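Local coordinates for protein tRNA modification GTPase MnmE (Chlorobium tepidum, PDB 3GEE) that probably hydrolyses GTP at a high intrinsic rate and takes part in adding a carboxymethylaminomethyl group to the wobble uridine (U34) of certain tRNAs, at residues R228-A239 with M308-L319; E330-K338 with A365-E373. All coordinates share one frame; numbering follows the deposited sequence.

Contact 1: R228-A239 with M308-L319; sequences RIVSEGVSTVIA and MKMAEADLILYL
M308 and M310 open the second segment by laying their flexible thioether chains on V237: the CE of M308 and the SD of M310 both meet V237 CG1, the latter at 3.7 Å.

E312 next reaches back to R228, its OE1 2.9 Å from NH1, near the guanidinium plane although the two flat groups stand 80° apart. A313 follows, its small methyl CB 3.8 Å from V237 CG2, so that the two methyls of V237 together cover M308, M310 and A313. D314 supplies the second salt bridge, OD1 to R228 NH2 at 2.8 Å, while its OD2 accepts the backbone N of S235, also at 2.8 Å, on the anti side. The short Asp side chain suits this double task, because with CG beside its own backbone N (chi1 -53°) the carboxylate stays close to the start of strand 234-239. S235 answers with OG, which accepts D314 N.

From L315 onward the pairing is regular parallel sheet. L315 N bonds to S235 O, and L315 O receives V237 N; L317 N gives a nearly straight bond to V237 O (171°), and L319 N closes the series on A239 O. Beta-branched and leucine residues fill the flanks: T236 CG2 lies alongside L315 CB at 3.6 Å, I238 CG2 runs beside L319 CD1, and the small A239 leaves room for the Y318 ring (CB to CD1, 3.9 Å).

This is the central parallel strand pair of a Ras-like G domain, in which strand 234-239 leads into the P-loop.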
loop_
_atom_site.group_PDB
_atom_site.type_symbol
_atom_site.label_atom_id
_atom_site.label_comp_id
_atom_site.label_asym_id
_atom_site.label_seq_id
_atom_site.Cartn_x
_atom_site.Cartn_y
_atom_site.Cartn_z
ATOM N N ARG A 228 -21.149 -11.573 -15.959
ATOM C CA ARG A 228 -20.982 -12.053 -14.582
ATOM C C ARG A 228 -19.693 -12.864 -14.425
ATOM O O ARG A 228 -18.999 -12.757 -13.408
ATOM C CB ARG A 228 -22.191 -12.888 -14.145
ATOM C CG ARG A 228 -22.433 -12.885 -12.639
ATOM C CD ARG A 228 -23.389 -13.992 -12.204
ATOM N NE ARG A 228 -22.732 -15.298 -12.166
ATOM C CZ ARG A 228 -23.328 -16.443 -11.842
ATOM N NH1 ARG A 228 -24.617 -16.476 -11.518
ATOM N NH2 ARG A 228 -22.631 -17.567 -11.844
ATOM N N ILE A 229 -19.383 -13.662 -15.444
ATOM C CA ILE A 229 -18.153 -14.444 -15.492
ATOM C C ILE A 229 -16.926 -13.536 -15.489
ATOM O O ILE A 229 -15.993 -13.754 -14.721
ATOM C CB ILE A 229 -18.140 -15.389 -16.716
ATOM C CG1 ILE A 229 -19.044 -16.596 -16.454
ATOM C CG2 ILE A 229 -16.721 -15.838 -17.048
ATOM C CD1 ILE A 229 -19.485 -17.325 -17.705
ATOM N N VAL A 230 -16.941 -12.515 -16.342
ATOM C CA VAL A 230 -15.823 -11.574 -16.440
ATOM C C VAL A 230 -15.649 -10.779 -15.139
ATOM O O VAL A 230 -14.530 -10.612 -14.651
ATOM C CB VAL A 230 -15.987 -10.615 -17.641
ATOM C CG1 VAL A 230 -14.808 -9.683 -17.734
ATOM C CG2 VAL A 230 -16.115 -11.396 -18.934
ATOM N N SER A 231 -16.766 -10.318 -14.582
ATOM C CA SER A 231 -16.780 -9.542 -13.345
ATOM C C SER A 231 -16.415 -10.338 -12.101
ATOM O O SER A 231 -15.414 -10.037 -11.447
ATOM C CB SER A 231 -18.152 -8.915 -13.138
ATOM O OG SER A 231 -18.471 -8.811 -11.759
ATOM N N GLU A 232 -17.246 -11.324 -11.758
ATOM C CA GLU A 232 -17.053 -12.089 -10.525
ATOM C C GLU A 232 -16.617 -13.540 -10.746
ATOM O O GLU A 232 -16.640 -14.343 -9.815
ATOM C CB GLU A 232 -18.279 -11.997 -9.608
ATOM C CG GLU A 232 -19.592 -12.437 -10.219
ATOM C CD GLU A 232 -20.789 -11.961 -9.415
ATOM O OE1 GLU A 232 -21.785 -12.712 -9.314
ATOM O OE2 GLU A 232 -20.732 -10.830 -8.879
ATOM N N GLY A 233 -16.216 -13.867 -11.972
ATOM C CA GLY A 233 -15.653 -15.184 -12.267
ATOM C C GLY A 233 -16.656 -16.319 -12.339
ATOM O O GLY A 233 -17.807 -16.184 -11.918
ATOM N N VAL A 234 -16.202 -17.444 -12.881
ATOM C CA VAL A 234 -17.008 -18.655 -12.981
ATOM C C VAL A 234 -17.130 -19.283 -11.596
ATOM O O VAL A 234 -16.150 -19.792 -11.048
ATOM C CB VAL A 234 -16.384 -19.666 -13.977
ATOM C CG1 VAL A 234 -17.130 -20.994 -13.961
ATOM C CG2 VAL A 234 -16.357 -19.090 -15.384
ATOM N N SER A 235 -18.332 -19.224 -11.029
ATOM C CA SER A 235 -18.590 -19.812 -9.718
ATOM C C SER A 235 -18.652 -21.326 -9.842
ATOM O O SER A 235 -19.425 -21.864 -10.636
ATOM C CB SER A 235 -19.886 -19.270 -9.122
ATOM O OG SER A 235 -20.984 -19.577 -9.956
ATOM N N THR A 236 -17.817 -22.007 -9.068
ATOM C CA THR A 236 -17.703 -23.457 -9.159
ATOM C C THR A 236 -17.864 -24.112 -7.790
ATOM O O THR A 236 -17.227 -23.704 -6.813
ATOM C CB THR A 236 -16.360 -23.894 -9.802
ATOM O OG1 THR A 236 -15.274 -23.504 -8.957
ATOM C CG2 THR A 236 -16.169 -23.244 -11.159
ATOM N N VAL A 237 -18.727 -25.121 -7.727
ATOM C CA VAL A 237 -18.915 -25.896 -6.505
ATOM C C VAL A 237 -18.125 -27.197 -6.595
ATOM O O VAL A 237 -18.116 -27.860 -7.634
ATOM C CB VAL A 237 -20.410 -26.195 -6.225
ATOM C CG1 VAL A 237 -20.565 -27.075 -4.993
ATOM C CG2 VAL A 237 -21.189 -24.901 -6.040
ATOM N N ILE A 238 -17.446 -27.540 -5.504
ATOM C CA ILE A 238 -16.769 -28.824 -5.392
ATOM C C ILE A 238 -17.561 -29.701 -4.424
ATOM O O ILE A 238 -17.561 -29.471 -3.210
ATOM C CB ILE A 238 -15.296 -28.667 -4.947
ATOM C CG1 ILE A 238 -14.555 -27.712 -5.889
ATOM C CG2 ILE A 238 -14.601 -30.021 -4.919
ATOM C CD1 ILE A 238 -13.355 -27.031 -5.264
ATOM N N ALA A 239 -18.252 -30.692 -4.986
ATOM C CA ALA A 239 -19.125 -31.583 -4.225
ATOM C C ALA A 239 -18.533 -32.985 -4.072
ATOM O O ALA A 239 -17.536 -33.329 -4.715
ATOM C CB ALA A 239 -20.503 -31.652 -4.875
ATOM N N MET A 308 -25.182 -25.286 1.911
ATOM C CA MET A 308 -24.464 -24.737 0.760
ATOM C C MET A 308 -25.368 -24.536 -0.464
ATOM O O MET A 308 -26.046 -25.468 -0.915
ATOM C CB MET A 308 -23.235 -25.595 0.410
ATOM C CG MET A 308 -23.456 -27.108 0.436
ATOM S SD MET A 308 -22.099 -28.045 -0.305
ATOM C CE MET A 308 -22.637 -28.156 -2.009
ATOM N N LYS A 309 -25.370 -23.309 -0.986
ATOM C CA LYS A 309 -26.197 -22.939 -2.136
ATOM C C LYS A 309 -25.551 -23.341 -3.460
ATOM O O LYS A 309 -24.518 -22.789 -3.857
ATOM C CB LYS A 309 -26.502 -21.432 -2.131
ATOM C CG LYS A 309 -27.597 -20.992 -1.152
ATOM C CD LYS A 309 -28.955 -20.774 -1.833
ATOM C CE LYS A 309 -29.816 -22.037 -1.872
ATOM N NZ LYS A 309 -29.449 -22.963 -2.981
ATOM N N MET A 310 -26.166 -24.313 -4.128
ATOM C CA MET A 310 -25.737 -24.734 -5.460
ATOM C C MET A 310 -26.641 -24.175 -6.555
ATOM O O MET A 310 -26.315 -24.262 -7.741
ATOM C CB MET A 310 -25.641 -26.255 -5.555
ATOM C CG MET A 310 -24.338 -26.801 -5.012
ATOM S SD MET A 310 -23.958 -28.459 -5.602
ATOM C CE MET A 310 -25.121 -29.429 -4.644
ATOM N N ALA A 311 -27.781 -23.614 -6.150
ATOM C CA ALA A 311 -28.576 -22.768 -7.030
ATOM C C ALA A 311 -27.709 -21.560 -7.376
ATOM O O ALA A 311 -27.213 -20.868 -6.478
ATOM C CB ALA A 311 -29.864 -22.336 -6.344
ATOM N N GLU A 312 -27.522 -21.327 -8.675
ATOM C CA GLU A 312 -26.544 -20.355 -9.187
ATOM C C GLU A 312 -25.117 -20.842 -8.931
ATOM O O GLU A 312 -24.493 -20.509 -7.922
ATOM C CB GLU A 312 -26.768 -18.936 -8.625
ATOM C CG GLU A 312 -28.101 -18.291 -9.020
ATOM C CD GLU A 312 -28.229 -18.049 -10.520
ATOM O OE1 GLU A 312 -27.350 -17.369 -11.096
ATOM O OE2 GLU A 312 -29.215 -18.536 -11.118
ATOM N N ALA A 313 -24.635 -21.662 -9.859
ATOM C CA ALA A 313 -23.274 -22.182 -9.864
ATOM C C ALA A 313 -22.986 -22.608 -11.295
ATOM O O ALA A 313 -23.706 -23.431 -11.853
ATOM C CB ALA A 313 -23.142 -23.362 -8.911
ATOM N N ASP A 314 -21.949 -22.032 -11.892
ATOM C CA ASP A 314 -21.667 -22.242 -13.312
ATOM C C ASP A 314 -21.127 -23.635 -13.606
ATOM O O ASP A 314 -21.457 -24.230 -14.632
ATOM C CB ASP A 314 -20.680 -21.191 -13.827
ATOM C CG ASP A 314 -21.120 -19.776 -13.527
ATOM O OD1 ASP A 314 -22.252 -19.406 -13.908
ATOM O OD2 ASP A 314 -20.329 -19.030 -12.913
ATOM N N LEU A 315 -20.296 -24.143 -12.701
ATOM C CA LEU A 315 -19.606 -25.408 -12.902
ATOM C C LEU A 315 -19.585 -26.222 -11.618
ATOM O O LEU A 315 -19.127 -25.748 -10.581
ATOM C CB LEU A 315 -18.180 -25.154 -13.406
ATOM C CG LEU A 315 -17.126 -26.262 -13.464
ATOM C CD1 LEU A 315 -17.543 -27.376 -14.408
ATOM C CD2 LEU A 315 -15.783 -25.690 -13.888
ATOM N N ILE A 316 -20.101 -27.445 -11.693
ATOM C CA ILE A 316 -20.042 -28.366 -10.565
ATOM C C ILE A 316 -19.003 -29.442 -10.844
ATOM O O ILE A 316 -19.032 -30.089 -11.894
ATOM C CB ILE A 316 -21.412 -29.016 -10.253
ATOM C CG1 ILE A 316 -22.490 -27.944 -10.069
ATOM C CG2 ILE A 316 -21.305 -29.887 -9.007
ATOM C CD1 ILE A 316 -23.906 -28.479 -9.983
ATOM N N LEU A 317 -18.069 -29.602 -9.910
ATOM C CA LEU A 317 -17.129 -30.709 -9.945
ATOM C C LEU A 317 -17.519 -31.690 -8.853
ATOM O O LEU A 317 -17.411 -31.374 -7.665
ATOM C CB LEU A 317 -15.685 -30.236 -9.729
ATOM C CG LEU A 317 -15.002 -29.217 -10.650
ATOM C CD1 LEU A 317 -13.573 -28.997 -10.184
ATOM C CD2 LEU A 317 -15.016 -29.630 -12.114
ATOM N N TYR A 318 -17.997 -32.867 -9.254
ATOM C CA TYR A 318 -18.260 -33.932 -8.294
ATOM C C TYR A 318 -17.034 -34.819 -8.130
ATOM O O TYR A 318 -16.600 -35.484 -9.072
ATOM C CB TYR A 318 -19.490 -34.771 -8.658
ATOM C CG TYR A 318 -20.003 -35.558 -7.470
ATOM C CD1 TYR A 318 -21.066 -35.084 -6.706
ATOM C CD2 TYR A 318 -19.398 -36.754 -7.084
ATOM C CE1 TYR A 318 -21.528 -35.790 -5.597
ATOM C CE2 TYR A 318 -19.848 -37.466 -5.979
ATOM C CZ TYR A 318 -20.915 -36.981 -5.240
ATOM O OH TYR A 318 -21.364 -37.684 -4.142
ATOM N N LEU A 319 -16.477 -34.803 -6.925
ATOM C CA LEU A 319 -15.337 -35.634 -6.587
ATOM C C LEU A 319 -15.793 -36.936 -5.959
ATOM O O LEU A 319 -16.607 -36.946 -5.032
ATOM C CB LEU A 319 -14.403 -34.908 -5.621
ATOM C CG LEU A 319 -13.245 -34.084 -6.184
ATOM C CD1 LEU A 319 -12.589 -33.322 -5.057
ATOM C CD2 LEU A 319 -12.216 -34.961 -6.873
#

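Contact 2: E330-K338 with A365-E373; sequences ELTEIRELK and AIADGTGTE
Two helices that flank the sheet of the G domain meet here, where I334 and L331 of helix 331-340 pack against T370 in the C-terminal part of helix 360-370. The short axes run 9.6 Å apart at closest and cross at -51°, and T370 buries more surface in the contact than any other residue of the two segments.

The methyl of T370 does the work of a small apolar group: CG2 lies 3.4 Å from L331 CB and 3.4 Å from I334 CG1, the isoleucine chain lying across it. The hydroxyl is turned the other way, between the backbone N and the carbonyl carbon (chi1 62°), and gives its proton to I366 O (2.6 Å). The same OG1 accepts T372 N at 3.3 Å, an ST turn that steers the chain out of the helix through G371, whose positive phi glycine adopts easily. A threonine therefore suits the spot, serving the packing with one branch and the turn with the other.

R335 adds the polar link. Its chain bends at CG-CD, and NE donates to G369 O at 2.8 Å, nearly along the C=O axis and close to the guanidinium plane; G369, lacking a side chain, also lets L331 CD1 come close to its backbone. Farther on, I334 CD1 meets T372 CG2 (3.7 Å), and the aliphatic part of K338 runs alongside the same methyl in the opposite sense, its CD 3.8 Å away.

T372 OG1 is hydrogen-bonded to T348 OG1 of strand 345-351. I334 also leans on F346 and T348 of that strand, while I366 rests on V374 of strand 374-376, so both helices cover one side of the sheet.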
loop_
_atom_site.group_PDB
_atom_site.type_symbol
_atom_site.label_atom_id
_atom_site.label_comp_id
_atom_site.label_asym_id
_atom_site.label_seq_id
_atom_site.Cartn_x
_atom_site.Cartn_y
_atom_site.Cartn_z
ATOM N N GLU A 330 -23.238 -44.336 -5.195
ATOM C CA GLU A 330 -23.422 -42.921 -4.943
ATOM C C GLU A 330 -23.280 -42.164 -6.266
ATOM O O GLU A 330 -23.295 -40.934 -6.296
ATOM C CB GLU A 330 -22.405 -42.415 -3.923
ATOM C CG GLU A 330 -21.011 -42.174 -4.481
ATOM C CD GLU A 330 -20.331 -41.004 -3.811
ATOM O OE1 GLU A 330 -20.455 -40.871 -2.576
ATOM O OE2 GLU A 330 -19.672 -40.215 -4.521
ATOM N N LEU A 331 -23.127 -42.912 -7.359
ATOM C CA LEU A 331 -23.241 -42.347 -8.702
ATOM C C LEU A 331 -24.709 -42.086 -9.053
ATOM O O LEU A 331 -25.023 -41.480 -10.081
ATOM C CB LEU A 331 -22.536 -43.216 -9.756
ATOM C CG LEU A 331 -22.662 -44.736 -9.861
ATOM C CD1 LEU A 331 -23.987 -45.176 -10.468
ATOM C CD2 LEU A 331 -21.509 -45.262 -10.698
ATOM N N THR A 332 -25.594 -42.551 -8.172
ATOM C CA THR A 332 -27.006 -42.191 -8.189
ATOM C C THR A 332 -27.126 -40.763 -7.671
ATOM O O THR A 332 -27.937 -39.976 -8.161
ATOM C CB THR A 332 -27.840 -43.150 -7.305
ATOM O OG1 THR A 332 -27.496 -44.508 -7.611
ATOM C CG2 THR A 332 -29.332 -42.947 -7.529
ATOM N N GLU A 333 -26.296 -40.444 -6.679
ATOM C CA GLU A 333 -26.212 -39.105 -6.106
ATOM C C GLU A 333 -25.723 -38.097 -7.144
ATOM O O GLU A 333 -26.247 -36.984 -7.232
ATOM C CB GLU A 333 -25.289 -39.107 -4.882
ATOM C CG GLU A 333 -25.220 -37.790 -4.114
ATOM C CD GLU A 333 -26.529 -37.432 -3.426
ATOM O OE1 GLU A 333 -27.184 -38.333 -2.853
ATOM O OE2 GLU A 333 -26.896 -36.237 -3.456
ATOM N N ILE A 334 -24.732 -38.490 -7.941
ATOM C CA ILE A 334 -24.199 -37.586 -8.953
ATOM C C ILE A 334 -25.188 -37.403 -10.110
ATOM O O ILE A 334 -25.210 -36.353 -10.753
ATOM C CB ILE A 334 -22.770 -37.980 -9.458
ATOM C CG1 ILE A 334 -22.794 -38.466 -10.898
ATOM C CG2 ILE A 334 -22.081 -38.985 -8.535
ATOM C CD1 ILE A 334 -21.539 -38.134 -11.638
ATOM N N ARG A 335 -26.016 -38.416 -10.351
ATOM C CA ARG A 335 -27.068 -38.324 -11.357
ATOM C C ARG A 335 -28.141 -37.308 -10.970
ATOM O O ARG A 335 -28.740 -36.674 -11.841
ATOM C CB ARG A 335 -27.704 -39.696 -11.615
ATOM C CG ARG A 335 -27.175 -40.404 -12.853
ATOM C CD ARG A 335 -28.005 -41.628 -13.211
ATOM N NE ARG A 335 -27.591 -42.817 -12.464
ATOM C CZ ARG A 335 -28.309 -43.418 -11.518
ATOM N NH1 ARG A 335 -29.510 -42.962 -11.180
ATOM N NH2 ARG A 335 -27.823 -44.488 -10.908
ATOM N N GLU A 336 -28.378 -37.156 -9.668
ATOM C CA GLU A 336 -29.441 -36.269 -9.192
ATOM C C GLU A 336 -28.962 -34.884 -8.776
ATOM O O GLU A 336 -29.778 -33.992 -8.537
ATOM C CB GLU A 336 -30.294 -36.925 -8.097
ATOM C CG GLU A 336 -29.545 -37.464 -6.893
ATOM C CD GLU A 336 -30.465 -38.178 -5.915
ATOM O OE1 GLU A 336 -30.142 -38.201 -4.709
ATOM O OE2 GLU A 336 -31.514 -38.709 -6.348
ATOM N N LEU A 337 -27.645 -34.707 -8.691
ATOM C CA LEU A 337 -27.072 -33.367 -8.648
ATOM C C LEU A 337 -27.197 -32.740 -10.033
ATOM O O LEU A 337 -27.758 -31.656 -10.179
ATOM C CB LEU A 337 -25.607 -33.384 -8.201
ATOM C CG LEU A 337 -25.222 -33.387 -6.717
ATOM C CD1 LEU A 337 -23.837 -32.767 -6.563
ATOM C CD2 LEU A 337 -26.230 -32.647 -5.837
ATOM N N LYS A 338 -26.688 -33.443 -11.045
ATOM C CA LYS A 338 -26.807 -33.031 -12.437
ATOM C C LYS A 338 -28.253 -32.726 -12.820
ATOM O O LYS A 338 -28.519 -31.776 -13.554
ATOM C CB LYS A 338 -26.238 -34.115 -13.358
ATOM C CG LYS A 338 -26.210 -33.754 -14.836
ATOM C CD LYS A 338 -25.974 -34.984 -15.691
ATOM C CE LYS A 338 -26.044 -34.666 -17.182
ATOM N NZ LYS A 338 -24.854 -33.880 -17.650
ATOM N N ALA A 365 -17.209 -46.915 -16.379
ATOM C CA ALA A 365 -18.391 -47.371 -15.647
ATOM C C ALA A 365 -19.076 -46.217 -14.907
ATOM O O ALA A 365 -20.306 -46.134 -14.877
ATOM C CB ALA A 365 -18.026 -48.494 -14.686
ATOM N N ILE A 366 -18.275 -45.333 -14.316
ATOM C CA ILE A 366 -18.791 -44.134 -13.663
ATOM C C ILE A 366 -19.420 -43.225 -14.715
ATOM O O ILE A 366 -20.453 -42.602 -14.471
ATOM C CB ILE A 366 -17.685 -43.357 -12.909
ATOM C CG1 ILE A 366 -16.986 -44.259 -11.887
ATOM C CG2 ILE A 366 -18.273 -42.138 -12.213
ATOM C CD1 ILE A 366 -15.761 -43.648 -11.240
ATOM N N ALA A 367 -18.789 -43.172 -15.886
ATOM C CA ALA A 367 -19.267 -42.384 -17.011
ATOM C C ALA A 367 -20.620 -42.876 -17.482
ATOM O O ALA A 367 -21.580 -42.108 -17.533
ATOM C CB ALA A 367 -18.263 -42.436 -18.151
ATOM N N ASP A 368 -20.685 -44.165 -17.808
ATOM C CA ASP A 368 -21.884 -44.790 -18.352
ATOM C C ASP A 368 -23.034 -44.814 -17.358
ATOM O O ASP A 368 -24.184 -44.650 -17.740
ATOM C CB ASP A 368 -21.573 -46.210 -18.820
ATOM C CG ASP A 368 -20.536 -46.251 -19.932
ATOM O OD1 ASP A 368 -19.911 -47.317 -20.123
ATOM O OD2 ASP A 368 -20.338 -45.222 -20.614
ATOM N N GLY A 369 -22.718 -45.002 -16.085
ATOM C CA GLY A 369 -23.741 -45.083 -15.054
ATOM C C GLY A 369 -24.377 -43.762 -14.680
ATOM O O GLY A 369 -25.394 -43.735 -13.993
ATOM N N THR A 370 -23.779 -42.663 -15.130
ATOM C CA THR A 370 -24.226 -41.324 -14.740
ATOM C C THR A 370 -24.537 -40.425 -15.930
ATOM O O THR A 370 -25.268 -39.436 -15.802
ATOM C CB THR A 370 -23.167 -40.622 -13.910
ATOM O OG1 THR A 370 -21.985 -40.479 -14.702
ATOM C CG2 THR A 370 -22.846 -41.423 -12.662
ATOM N N GLY A 371 -23.969 -40.769 -17.084
ATOM C CA GLY A 371 -24.140 -39.987 -18.300
ATOM C C GLY A 371 -23.402 -38.663 -18.242
ATOM O O GLY A 371 -23.658 -37.772 -19.051
ATOM N N THR A 372 -22.495 -38.532 -17.278
ATOM C CA THR A 372 -21.668 -37.343 -17.145
ATOM C C THR A 372 -20.307 -37.610 -17.782
ATOM O O THR A 372 -20.023 -38.739 -18.191
ATOM C CB THR A 372 -21.448 -36.980 -15.669
ATOM O OG1 THR A 372 -20.614 -37.970 -15.052
ATOM C CG2 THR A 372 -22.777 -36.891 -14.926
ATOM N N GLU A 373 -19.474 -36.573 -17.868
ATOM C CA GLU A 373 -18.090 -36.746 -18.281
ATOM C C GLU A 373 -17.171 -36.940 -17.081
ATOM O O GLU A 373 -17.234 -36.186 -16.101
ATOM C CB GLU A 373 -17.610 -35.580 -19.139
ATOM C CG GLU A 373 -17.551 -35.906 -20.625
ATOM C CD GLU A 373 -16.464 -35.129 -21.353
ATOM O OE1 GLU A 373 -16.341 -33.909 -21.109
ATOM O OE2 GLU A 373 -15.738 -35.738 -22.171
#

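From the N terminus, helix 203-232 gives way to strand 234-239, and contact 1 brings this strand beside 315-321 after a long excursion that holds the P-loop, helix 246-252 and the hairpin of strands 274-278 and 281-286. The chain then continues through strand 315-321 into helix 331-340, and contact 2 closes a shorter loop around strand 345-351 and the start of helix 360-370. The two closures follow in series. They touch directly: Y318 of contact 1 packs on I334 and L337, its OH probably hydrogen-bonded to E330 OE2, and M310 also meets L337. Together they join the sheet's central strands to its flanking helices.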